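Local coordinates for protein MucR Phosphodiesterase (Pseudomonas aeruginosa, PDB 5M1T) that is an EAL-domain protein of the phosphodiesterase family, holding two magnesium ions and a bound C2E ligand, at residues A[106-109]-A[110-113]. Residues are numbered along the deposited sequence; the frame is centred on the assembly and turned at random.
Sequences RQMR and LWLD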
loop_
_atom_site.group_PDB
_atom_site.type_symbol
_atom_site.label_atom_id
_atom_site.label_comp_id
_atom_site.label_asym_id
_atom_site.label_seq_id
_atom_site.Cartn_x
_atom_site.Cartn_y
_atom_site.Cartn_z
ATOM N N ARG A 106 1.345 -20.986 -10.640
ATOM C CA ARG A 106 0.924 -22.285 -11.169
ATOM C C ARG A 106 1.891 -22.710 -12.248
ATOM O O ARG A 106 2.385 -23.855 -12.271
ATOM C CB ARG A 106 -0.474 -22.196 -11.759
ATOM C CG ARG A 106 -1.112 -23.561 -12.034
ATOM C CD ARG A 106 -2.470 -23.473 -12.729
ATOM N NE ARG A 106 -2.391 -22.821 -14.036
ATOM C CZ ARG A 106 -1.969 -23.406 -15.171
ATOM N NH1 ARG A 106 -1.612 -24.686 -15.202
ATOM N NH2 ARG A 106 -1.906 -22.699 -16.302
ATOM N N GLN A 107 2.174 -21.774 -13.142
ATOM C CA GLN A 107 3.076 -22.025 -14.238
ATOM C C GLN A 107 4.501 -22.358 -13.794
ATOM O O GLN A 107 5.125 -23.277 -14.342
ATOM C CB GLN A 107 3.099 -20.837 -15.180
ATOM C CG GLN A 107 3.745 -21.149 -16.499
ATOM C CD GLN A 107 3.026 -22.271 -17.252
ATOM O OE1 GLN A 107 1.818 -22.211 -17.485
ATOM N NE2 GLN A 107 3.764 -23.291 -17.616
ATOM N N MET A 108 5.026 -21.614 -12.823
ATOM C CA MET A 108 6.382 -21.867 -12.357
ATOM C C MET A 108 6.479 -23.271 -11.743
ATOM O O MET A 108 7.416 -24.032 -12.041
ATOM C CB MET A 108 6.823 -20.784 -11.368
ATOM C CG MET A 108 8.305 -20.817 -10.983
ATOM S SD MET A 108 9.537 -20.823 -12.325
ATOM C CE MET A 108 9.064 -19.392 -13.189
ATOM N N ARG A 109 5.500 -23.617 -10.889
ATOM C CA ARG A 109 5.409 -24.953 -10.335
ATOM C C ARG A 109 5.474 -26.017 -11.435
ATOM O O ARG A 109 6.274 -26.927 -11.362
ATOM C CB ARG A 109 4.128 -25.086 -9.525
ATOM C CG ARG A 109 3.948 -26.401 -8.774
ATOM C CD ARG A 109 4.901 -26.569 -7.598
ATOM N NE ARG A 109 6.073 -27.352 -7.953
ATOM C CZ ARG A 109 7.267 -27.272 -7.355
ATOM N NH1 ARG A 109 7.483 -26.406 -6.369
ATOM N NH2 ARG A 109 8.272 -28.053 -7.760
ATOM N N LEU A 110 4.623 -25.888 -12.441
ATOM C CA LEU A 110 4.576 -26.808 -13.572
ATOM C C LEU A 110 5.960 -26.955 -14.261
ATOM O O LEU A 110 6.472 -28.066 -14.499
ATOM C CB LEU A 110 3.512 -26.319 -14.556
ATOM C CG LEU A 110 3.139 -27.165 -15.773
ATOM C CD1 LEU A 110 2.843 -28.598 -15.368
ATOM C CD2 LEU A 110 1.878 -26.652 -16.446
ATOM N N TRP A 111 6.587 -25.818 -14.529
ATOM C CA TRP A 111 7.924 -25.797 -15.083
ATOM C C TRP A 111 8.954 -26.449 -14.200
ATOM O O TRP A 111 9.827 -27.142 -14.717
ATOM C CB TRP A 111 8.378 -24.368 -15.362
ATOM C CG TRP A 111 7.733 -23.768 -16.568
ATOM C CD1 TRP A 111 7.287 -24.435 -17.667
ATOM C CD2 TRP A 111 7.498 -22.371 -16.815
ATOM N NE1 TRP A 111 6.784 -23.545 -18.580
ATOM C CE2 TRP A 111 6.896 -22.275 -18.083
ATOM C CE3 TRP A 111 7.734 -21.199 -16.081
ATOM C CZ2 TRP A 111 6.532 -21.052 -18.652
ATOM C CZ3 TRP A 111 7.378 -19.988 -16.637
ATOM C CH2 TRP A 111 6.775 -19.924 -17.918
ATOM N N LEU A 112 8.919 -26.171 -12.897
ATOM C CA LEU A 112 9.864 -26.808 -11.974
ATOM C C LEU A 112 9.689 -28.341 -11.994
ATOM O O LEU A 112 10.662 -29.103 -11.971
ATOM C CB LEU A 112 9.691 -26.283 -10.552
ATOM C CG LEU A 112 10.218 -24.892 -10.243
ATOM C CD1 LEU A 112 9.684 -24.439 -8.897
ATOM C CD2 LEU A 112 11.724 -24.870 -10.226
ATOM N N ASP A 113 8.446 -28.781 -12.054
ATOM C CA ASP A 113 8.154 -30.204 -12.079
ATOM C C ASP A 113 8.521 -30.808 -13.444
ATOM O O ASP A 113 8.603 -31.999 -13.588
ATOM C CB ASP A 113 6.676 -30.438 -11.751
ATOM C CG ASP A 113 6.301 -30.021 -10.296
ATOM O OD1 ASP A 113 7.131 -30.237 -9.347
ATOM O OD2 ASP A 113 5.173 -29.481 -10.089
#
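Gln-107 lies against one face of the Trp-111 indole a single helical turn further on, with its CG 3.5 Å from the centroid of the six-membered ring and 11° off the normal, a true CH-pi contact. The bend at chi2 (60°) carries the amide over the same indole face, toward its five-membered ring, its plane turned 55° from the indole, and NE2 comes within 3.2 Å of Trp-111 NE1 without bonding to it, since both are donors. Met-108 comes instead to the ring edge, where its CE lies 3.7 Å from Trp-111 CE3. Tyr-50 and Trp-119 meet the indole edge-to-face, and Ala-273 of helix 273-276 touches both Gln-107 and Trp-111. Gln-107, Met-108 and Trp-111 belong to helix 93-113, one of those packed around the barrel of the EAL fold, and regular i to i+4 backbone bonds run through it. Far looser is the exposed flank, where Arg-106 NH1 passes Leu-110 CD2 at 4.2 Å while the guanidinium pairs with Glu-103. One turn apart, Arg-109 and Asp-113 form a side-on salt bridge, NE to OD2 at 3.1 Å and NH2 to OD1 at 2.9 Å, both from above the carboxylate plane; Leu-112 CB and CD1 lie over one guanidinium face, and Arg-109 NH1 hydrogen-bonds to Ser-147 O and salt-bridges Glu-149.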